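Local coordinates for muramidase (Trichobolus zukalii, PDB 6ZMV), which hydrolyses the beta-1,4-glycosidic bonds of bacterial peptidoglycan as a fungal GH25 lysozyme, at residues Tyr137-Val141 / Glu142-Asn146; Ala65-Ser68 / Gly69-Ala73; Ala17-Asn21 / Ser22-Phe26. All coordinates share one frame; numbering follows the deposited sequence.

Contact 1: residues Tyr137-Val141 / Glu142-Asn146; sequences YYWWV and ECTGN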
loop_
_atom_site.group_PDB
_atom_site.type_symbol
_atom_site.label_atom_id
_atom_site.label_comp_id
_atom_site.label_asym_id
_atom_site.label_seq_id
_atom_site.Cartn_x
_atom_site.Cartn_y
_atom_site.Cartn_z
ATOM N N TYR A 137 -13.416 2.353 2.240
ATOM C CA TYR A 137 -14.580 1.464 2.166
ATOM C C TYR A 137 -15.483 1.906 1.001
ATOM O O TYR A 137 -15.821 1.091 0.137
ATOM C CB TYR A 137 -15.367 1.532 3.468
ATOM C CG TYR A 137 -16.636 0.721 3.432
ATOM C CD1 TYR A 137 -16.572 -0.628 3.719
ATOM C CD2 TYR A 137 -17.864 1.276 3.142
ATOM C CE1 TYR A 137 -17.693 -1.416 3.674
ATOM C CE2 TYR A 137 -18.983 0.498 3.142
ATOM C CZ TYR A 137 -18.903 -0.858 3.370
ATOM O OH TYR A 137 -20.024 -1.634 3.381
ATOM N N TYR A 138 -15.868 3.174 0.964
ATOM C CA TYR A 138 -16.826 3.599 -0.070
ATOM C C TYR A 138 -16.195 3.571 -1.463
ATOM O O TYR A 138 -16.928 3.275 -2.410
ATOM C CB TYR A 138 -17.456 4.951 0.232
ATOM C CG TYR A 138 -18.307 4.882 1.461
ATOM C CD1 TYR A 138 -19.487 4.159 1.436
ATOM C CD2 TYR A 138 -17.929 5.460 2.643
ATOM C CE1 TYR A 138 -20.295 4.031 2.549
ATOM C CE2 TYR A 138 -18.708 5.318 3.771
ATOM C CZ TYR A 138 -19.882 4.589 3.735
ATOM O OH TYR A 138 -20.594 4.497 4.920
ATOM N N TRP A 139 -14.898 3.812 -1.585
ATOM C CA TRP A 139 -14.216 3.714 -2.873
ATOM C C TRP A 139 -14.379 2.289 -3.387
ATOM O O TRP A 139 -14.745 2.023 -4.515
ATOM C CB TRP A 139 -12.727 4.128 -2.801
ATOM C CG TRP A 139 -12.132 4.248 -4.158
ATOM C CD1 TRP A 139 -12.058 5.396 -4.888
ATOM C CD2 TRP A 139 -11.639 3.194 -5.002
ATOM N NE1 TRP A 139 -11.510 5.142 -6.109
ATOM C CE2 TRP A 139 -11.287 3.799 -6.230
ATOM C CE3 TRP A 139 -11.479 1.818 -4.884
ATOM C CZ2 TRP A 139 -10.818 3.063 -7.314
ATOM C CZ3 TRP A 139 -10.984 1.097 -5.946
ATOM C CH2 TRP A 139 -10.707 1.703 -7.167
ATOM N N TRP A 140 -14.076 1.317 -2.535
ATOM C CA TRP A 140 -14.123 -0.104 -3.005
ATOM C C TRP A 140 -15.565 -0.469 -3.376
ATOM O O TRP A 140 -15.791 -1.152 -4.377
ATOM C CB TRP A 140 -13.589 -1.015 -1.885
ATOM C CG TRP A 140 -13.316 -2.395 -2.364
ATOM C CD1 TRP A 140 -14.100 -3.496 -2.307
ATOM C CD2 TRP A 140 -12.196 -2.757 -3.206
ATOM N NE1 TRP A 140 -13.515 -4.530 -2.998
ATOM C CE2 TRP A 140 -12.370 -4.095 -3.563
ATOM C CE3 TRP A 140 -11.058 -2.086 -3.653
ATOM C CZ2 TRP A 140 -11.455 -4.766 -4.360
ATOM C CZ3 TRP A 140 -10.142 -2.750 -4.430
ATOM C CH2 TRP A 140 -10.370 -4.054 -4.792
ATOM N N VAL A 141 -16.523 -0.056 -2.545
ATOM C CA VAL A 141 -17.915 -0.424 -2.808
ATOM C C VAL A 141 -18.327 0.145 -4.177
ATOM O O VAL A 141 -18.816 -0.606 -5.055
ATOM C CB VAL A 141 -18.836 0.033 -1.700
ATOM C CG1 VAL A 141 -20.297 -0.089 -2.110
ATOM C CG2 VAL A 141 -18.561 -0.667 -0.386
ATOM N N GLU A 142 -18.169 1.441 -4.389
ATOM C CA GLU A 142 -18.684 2.042 -5.651
ATOM C C GLU A 142 -17.832 1.624 -6.850
ATOM O O GLU A 142 -18.367 1.334 -7.889
ATOM C CB GLU A 142 -18.631 3.554 -5.547
ATOM C CG GLU A 142 -19.012 4.275 -6.824
ATOM C CD GLU A 142 -19.088 5.769 -6.761
ATOM O OE1 GLU A 142 -19.580 6.331 -7.746
ATOM O OE2 GLU A 142 -18.459 6.376 -5.873
ATOM N N CYS A 143 -16.522 1.589 -6.709
ATOM C CA CYS A 143 -15.650 1.523 -7.889
ATOM C C CYS A 143 -15.422 0.073 -8.334
ATOM O O CYS A 143 -15.080 -0.170 -9.493
ATOM C CB CYS A 143 -14.313 2.225 -7.657
ATOM S SG CYS A 143 -14.502 4.007 -7.458
ATOM N N THR A 144 -15.637 -0.901 -7.471
ATOM C CA THR A 144 -15.441 -2.318 -7.822
ATOM C C THR A 144 -16.783 -3.075 -7.694
ATOM O O THR A 144 -16.753 -4.279 -7.967
ATOM C CB THR A 144 -14.354 -3.019 -6.986
ATOM O OG1 THR A 144 -14.846 -3.323 -5.684
ATOM C CG2 THR A 144 -13.051 -2.247 -6.928
ATOM N N GLY A 145 -17.888 -2.432 -7.243
ATOM C CA GLY A 145 -19.091 -3.215 -6.935
ATOM C C GLY A 145 -18.933 -4.033 -5.669
ATOM O O GLY A 145 -19.534 -5.070 -5.526
ATOM N N ASN A 146 -18.048 -3.607 -4.781
ATOM C CA ASN A 146 -17.719 -4.314 -3.537
ATOM C C ASN A 146 -17.189 -5.707 -3.851
ATOM O O ASN A 146 -17.607 -6.691 -3.223
ATOM C CB ASN A 146 -18.899 -4.377 -2.567
ATOM C CG ASN A 146 -18.414 -4.537 -1.135
ATOM O OD1 ASN A 146 -17.259 -4.205 -0.826
ATOM N ND2 ASN A 146 -19.327 -4.972 -0.273
HETATM O O HOH W 1 -19.045 -4.787 2.935
HETATM O O HOH W 2 -16.670 6.065 -3.704
#
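Two consecutive tryptophans of one short helix each carry the side chain four residues further on over a face of their indole. Cys143 lies across Trp139: its SG sits 3.5 Å from the centroid of the five-membered ring of Trp139, a sulfur-aromatic contact, while its CB makes a CH-pi contact with the six-membered ring. That sulfur is half of a disulfide to Cys104, so a covalent link to another part of the chain is packed against the indole, whose NE1 bonds to the carbonyl of Ser103. On Trp140 the methyl CG2 of Thr144 stands 3.6 Å from the centroid of the six-membered ring, only 2° off the normal. The Thr144 hydroxyl, placed between backbone N and carbonyl carbon (chi1 77°), donates from OG1 to Trp140 O at 2.7 Å; the same OG1 bonds to Ser147 N. Thr144 N reaches the same carbonyl oxygen at 3.1 Å from the opposite face of its plane, so two donors grip it. Asn146 OD1, which accepts from Gly170 N, comes to the edge of the Trp140 ring, 3.6 Å from CD1, with amide and ring planes 74° apart. Gly145, just past the helix, leaves helical geometry with positive phi. Both indoles and Thr144 also touch helix 109-127, packing typical of the helix in a beta-alpha-beta unit, here strand 132-136, helix 137-144 and strand 156-159 of the GH25 barrel.

Contact 2: residues Ala65-Ser68 / Gly69-Ala73; sequences ASSS and GSAQA
Ser67 OG stands between two partners: it accepts from Gln72 NE2 at 2.9 Å and donates to the carbonyl oxygen of the next residue, Ser68 O, also at 2.9 Å. The hydrogen bond from Gln72 NE2 is fairly straight, 160° at the hydrogen, and the hydroxyl oxygen lies nearly in the amide plane of Gln72. With CG anti to the carbonyl carbon and the chain extended beyond it (chi2 -179°), the glutamine reaches back toward the loop, and CG passes 3.3 Å from Ser67 OG. The rest of the Gln72 amide is held from outside, OE1 by His60 NE2 and NE2 also by the carbonyl of Arg63, which fixes which way round the amide lies. Ser68 is the N-cap of helix 69-78. Its OG, set between the backbone N and the carbonyl carbon (chi1 75°), accepts from Ala71 N at 3.0 Å and meets Ala71 CB at 3.4 Å. Ser68 O accepts only weakly from the backbone Gln72 N, at 3.3 Å, besides the Ser67 hydroxyl. The two serines thus share the work: one supplies an acceptor to an amide N-H of the first turn, whereas the other relays between the glutamine side chain and a backbone carbonyl, tying the loop after strand 55-61 to the helix by neutral hydrogen bonds.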
loop_
_atom_site.group_PDB
_atom_site.type_symbol
_atom_site.label_atom_id
_atom_site.label_comp_id
_atom_site.label_asym_id
_atom_site.label_seq_id
_atom_site.Cartn_x
_atom_site.Cartn_y
_atom_site.Cartn_z
ATOM N N ALA A 65 -6.891 4.984 -15.795
ATOM C CA ALA A 65 -7.237 5.500 -17.133
ATOM C C ALA A 65 -5.996 5.648 -17.997
ATOM O O ALA A 65 -6.197 5.845 -19.180
ATOM C CB ALA A 65 -7.937 6.826 -16.987
ATOM N N SER A 66 -4.786 5.569 -17.453
ATOM C CA SER A 66 -3.576 5.993 -18.174
ATOM C C SER A 66 -2.909 4.808 -18.908
ATOM O O SER A 66 -2.155 5.032 -19.868
ATOM C CB SER A 66 -2.586 6.592 -17.235
ATOM O OG SER A 66 -3.009 7.858 -16.777
ATOM N N SER A 67 -3.104 3.568 -18.450
ATOM C CA SER A 67 -2.425 2.389 -19.026
ATOM C C SER A 67 -3.091 1.151 -18.436
ATOM O O SER A 67 -3.947 1.259 -17.524
ATOM C CB SER A 67 -0.962 2.337 -18.721
ATOM O OG SER A 67 -0.821 1.820 -17.349
ATOM N N SER A 68 -2.680 -0.005 -18.920
ATOM C CA SER A 68 -3.124 -1.280 -18.328
ATOM C C SER A 68 -2.585 -1.455 -16.899
ATOM O O SER A 68 -1.616 -0.843 -16.475
ATOM C CB SER A 68 -2.667 -2.400 -19.225
ATOM O OG SER A 68 -1.281 -2.616 -19.075
ATOM N N GLY A 69 -3.217 -2.347 -16.160
ATOM C CA GLY A 69 -2.699 -2.695 -14.829
ATOM C C GLY A 69 -1.386 -3.382 -14.910
ATOM O O GLY A 69 -0.525 -3.190 -14.015
ATOM N N SER A 70 -1.204 -4.215 -15.943
ATOM C CA SER A 70 0.080 -4.920 -16.133
ATOM C C SER A 70 1.221 -3.909 -16.289
ATOM O O SER A 70 2.322 -4.084 -15.704
ATOM C CB SER A 70 0.030 -5.851 -17.301
ATOM O OG SER A 70 1.129 -6.736 -17.252
ATOM N N ALA A 71 1.005 -2.898 -17.112
ATOM C CA ALA A 71 2.071 -1.922 -17.400
ATOM C C ALA A 71 2.452 -1.183 -16.110
ATOM O O ALA A 71 3.627 -0.905 -15.879
ATOM C CB ALA A 71 1.613 -0.971 -18.445
ATOM N N GLN A 72 1.471 -0.837 -15.292
ATOM C CA GLN A 72 1.775 -0.141 -14.028
ATOM C C GLN A 72 2.430 -1.078 -13.002
ATOM O O GLN A 72 3.334 -0.605 -12.296
ATOM C CB GLN A 72 0.518 0.552 -13.531
ATOM C CG GLN A 72 0.314 1.848 -14.287
ATOM C CD GLN A 72 -0.887 2.664 -13.881
ATOM O OE1 GLN A 72 -1.147 2.951 -12.715
ATOM N NE2 GLN A 72 -1.625 3.128 -14.886
ATOM N N ALA A 73 2.066 -2.340 -12.972
ATOM C CA ALA A 73 2.783 -3.287 -12.106
ATOM C C ALA A 73 4.245 -3.417 -12.535
ATOM O O ALA A 73 5.115 -3.429 -11.669
ATOM C CB ALA A 73 2.120 -4.640 -12.080
#

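Contact 3: residues Ala17-Asn21 / Ser22-Phe26; sequences AGAYN and SGARF
Arg25 folds back onto Tyr20 across a Schellman motif that closes helix 16-21, its guanidinium lying flat on the phenol ring with the two planes only 6° apart. Arg25 CZ is 3.8 Å from the ring centroid, a cation-pi stack slightly offset, so that CZ lies nearest Tyr20 CZ while NH2 sits above the middle of the ring. Tyr20 CG lies trans to the backbone N (chi1 -178°), and the bend of the arginine at chi2, -74°, brings the planar group over the ring. Stacking leaves the guanidinium N-H groups to bond at their edge: NH2 donates to Tyr20 O at 2.9 Å and to Ala24 O at 2.8 Å, both close to the guanidinium plane. Gly23 N approaches Tyr20 O from the other face of that carbonyl. Gly23 supplies the positive phi of the turn. The carbonyl before that of Tyr20, Ala19 O, is shared by Ala24 N and Ser22 OG. On either side of the turn in sequence, Ala19 and Ala24 both touch Phe5 of strand 2-7, and the backbone of Arg25 bonds to Pro3 and Ile55 as the chain enters strand 26-33. A water linking the stack to the helix end accepts from Arg25 NH1 at 2.8 Å and donates to Tyr20 O.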
loop_
_atom_site.group_PDB
_atom_site.type_symbol
_atom_site.label_atom_id
_atom_site.label_comp_id
_atom_site.label_asym_id
_atom_site.label_seq_id
_atom_site.Cartn_x
_atom_site.Cartn_y
_atom_site.Cartn_z
ATOM N N ALA A 17 14.770 7.320 12.569
ATOM C CA ALA A 17 15.189 6.778 13.877
ATOM C C ALA A 17 14.273 7.267 14.989
ATOM O O ALA A 17 13.924 6.506 15.911
ATOM C CB ALA A 17 16.616 7.118 14.181
ATOM N N GLY A 18 13.876 8.528 14.907
ATOM C CA GLY A 18 12.922 9.054 15.898
ATOM C C GLY A 18 11.607 8.308 15.798
ATOM O O GLY A 18 11.011 7.986 16.811
ATOM N N ALA A 19 11.139 8.043 14.588
ATOM C CA ALA A 19 9.898 7.278 14.393
ATOM C C ALA A 19 10.050 5.897 15.049
ATOM O O ALA A 19 9.175 5.502 15.836
ATOM C CB ALA A 19 9.578 7.177 12.921
ATOM N N TYR A 20 11.129 5.173 14.768
ATOM C CA TYR A 20 11.369 3.852 15.371
ATOM C C TYR A 20 11.383 4.006 16.922
ATOM O O TYR A 20 10.727 3.245 17.644
ATOM C CB TYR A 20 12.686 3.260 14.862
ATOM C CG TYR A 20 12.938 1.886 15.409
ATOM C CD1 TYR A 20 13.465 1.743 16.688
ATOM C CD2 TYR A 20 12.585 0.744 14.710
ATOM C CE1 TYR A 20 13.664 0.482 17.244
ATOM C CE2 TYR A 20 12.797 -0.524 15.245
ATOM C CZ TYR A 20 13.295 -0.650 16.551
ATOM O OH TYR A 20 13.464 -1.871 17.114
ATOM N N ASN A 21 12.109 4.977 17.420
ATOM C CA ASN A 21 12.286 5.070 18.886
ATOM C C ASN A 21 10.921 5.360 19.509
ATOM O O ASN A 21 10.682 4.947 20.642
ATOM C CB ASN A 21 13.289 6.143 19.281
ATOM C CG ASN A 21 14.699 5.773 18.905
ATOM O OD1 ASN A 21 15.014 4.598 18.767
ATOM N ND2 ASN A 21 15.552 6.769 18.782
ATOM N N SER A 22 10.029 6.067 18.825
ATOM C CA SER A 22 8.665 6.374 19.316
ATOM C C SER A 22 7.715 5.200 19.205
ATOM O O SER A 22 6.592 5.322 19.698
ATOM C CB SER A 22 8.094 7.580 18.565
ATOM O OG SER A 22 7.562 7.201 17.275
ATOM N N GLY A 23 8.121 4.127 18.526
ATOM C CA GLY A 23 7.334 2.879 18.490
ATOM C C GLY A 23 6.993 2.430 17.091
ATOM O O GLY A 23 6.395 1.362 16.956
ATOM N N ALA A 24 7.260 3.231 16.071
ATOM C CA ALA A 24 6.955 2.772 14.705
ATOM C C ALA A 24 7.808 1.549 14.408
ATOM O O ALA A 24 9.021 1.537 14.723
ATOM C CB ALA A 24 7.201 3.822 13.643
ATOM N N ARG A 25 7.215 0.560 13.728
ATOM C CA ARG A 25 7.940 -0.619 13.283
ATOM C C ARG A 25 7.916 -0.817 11.769
ATOM O O ARG A 25 8.647 -1.701 11.303
ATOM C CB ARG A 25 7.523 -1.861 14.068
ATOM C CG ARG A 25 7.867 -1.754 15.540
ATOM C CD ARG A 25 9.333 -1.903 15.840
ATOM N NE ARG A 25 9.718 -1.797 17.232
ATOM C CZ ARG A 25 10.042 -0.671 17.825
ATOM N NH1 ARG A 25 10.447 -0.640 19.094
ATOM N NH2 ARG A 25 9.927 0.464 17.192
ATOM N N PHE A 26 7.060 -0.104 11.044
ATOM C CA PHE A 26 7.048 -0.242 9.589
ATOM C C PHE A 26 6.713 1.091 8.964
ATOM O O PHE A 26 6.106 1.981 9.601
ATOM C CB PHE A 26 6.076 -1.349 9.119
ATOM C CG PHE A 26 4.616 -1.015 9.339
ATOM C CD1 PHE A 26 4.027 -1.247 10.544
ATOM C CD2 PHE A 26 3.815 -0.439 8.351
ATOM C CE1 PHE A 26 2.694 -0.941 10.783
ATOM C CE2 PHE A 26 2.502 -0.066 8.584
ATOM C CZ PHE A 26 1.926 -0.359 9.805
HETATM O O HOH W 3 10.747 1.842 20.416
#

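Overall arrangement
The three contacts lie at helix ends on the periphery of the barrel, each partly buried. Contact 2 begins a helix and relies on neutral serine and glutamine hydrogen bonds, whereas contacts 1 and 3 finish one, each with a positive-phi glycine. Their chemistry differs further: contact 1 buries two indoles and a disulfide sulfur, while contact 3 sets a charged guanidinium on a partly exposed tyrosine. Contacts 1 and 2 both face helix 109-127, their centres about 20 Å apart. Contact 3, packed instead beside strand 2-7 and helix 197-205, lies across the chain's centre from both, with nearest atoms about 17 Å from contact 1 and about 20 Å from contact 2.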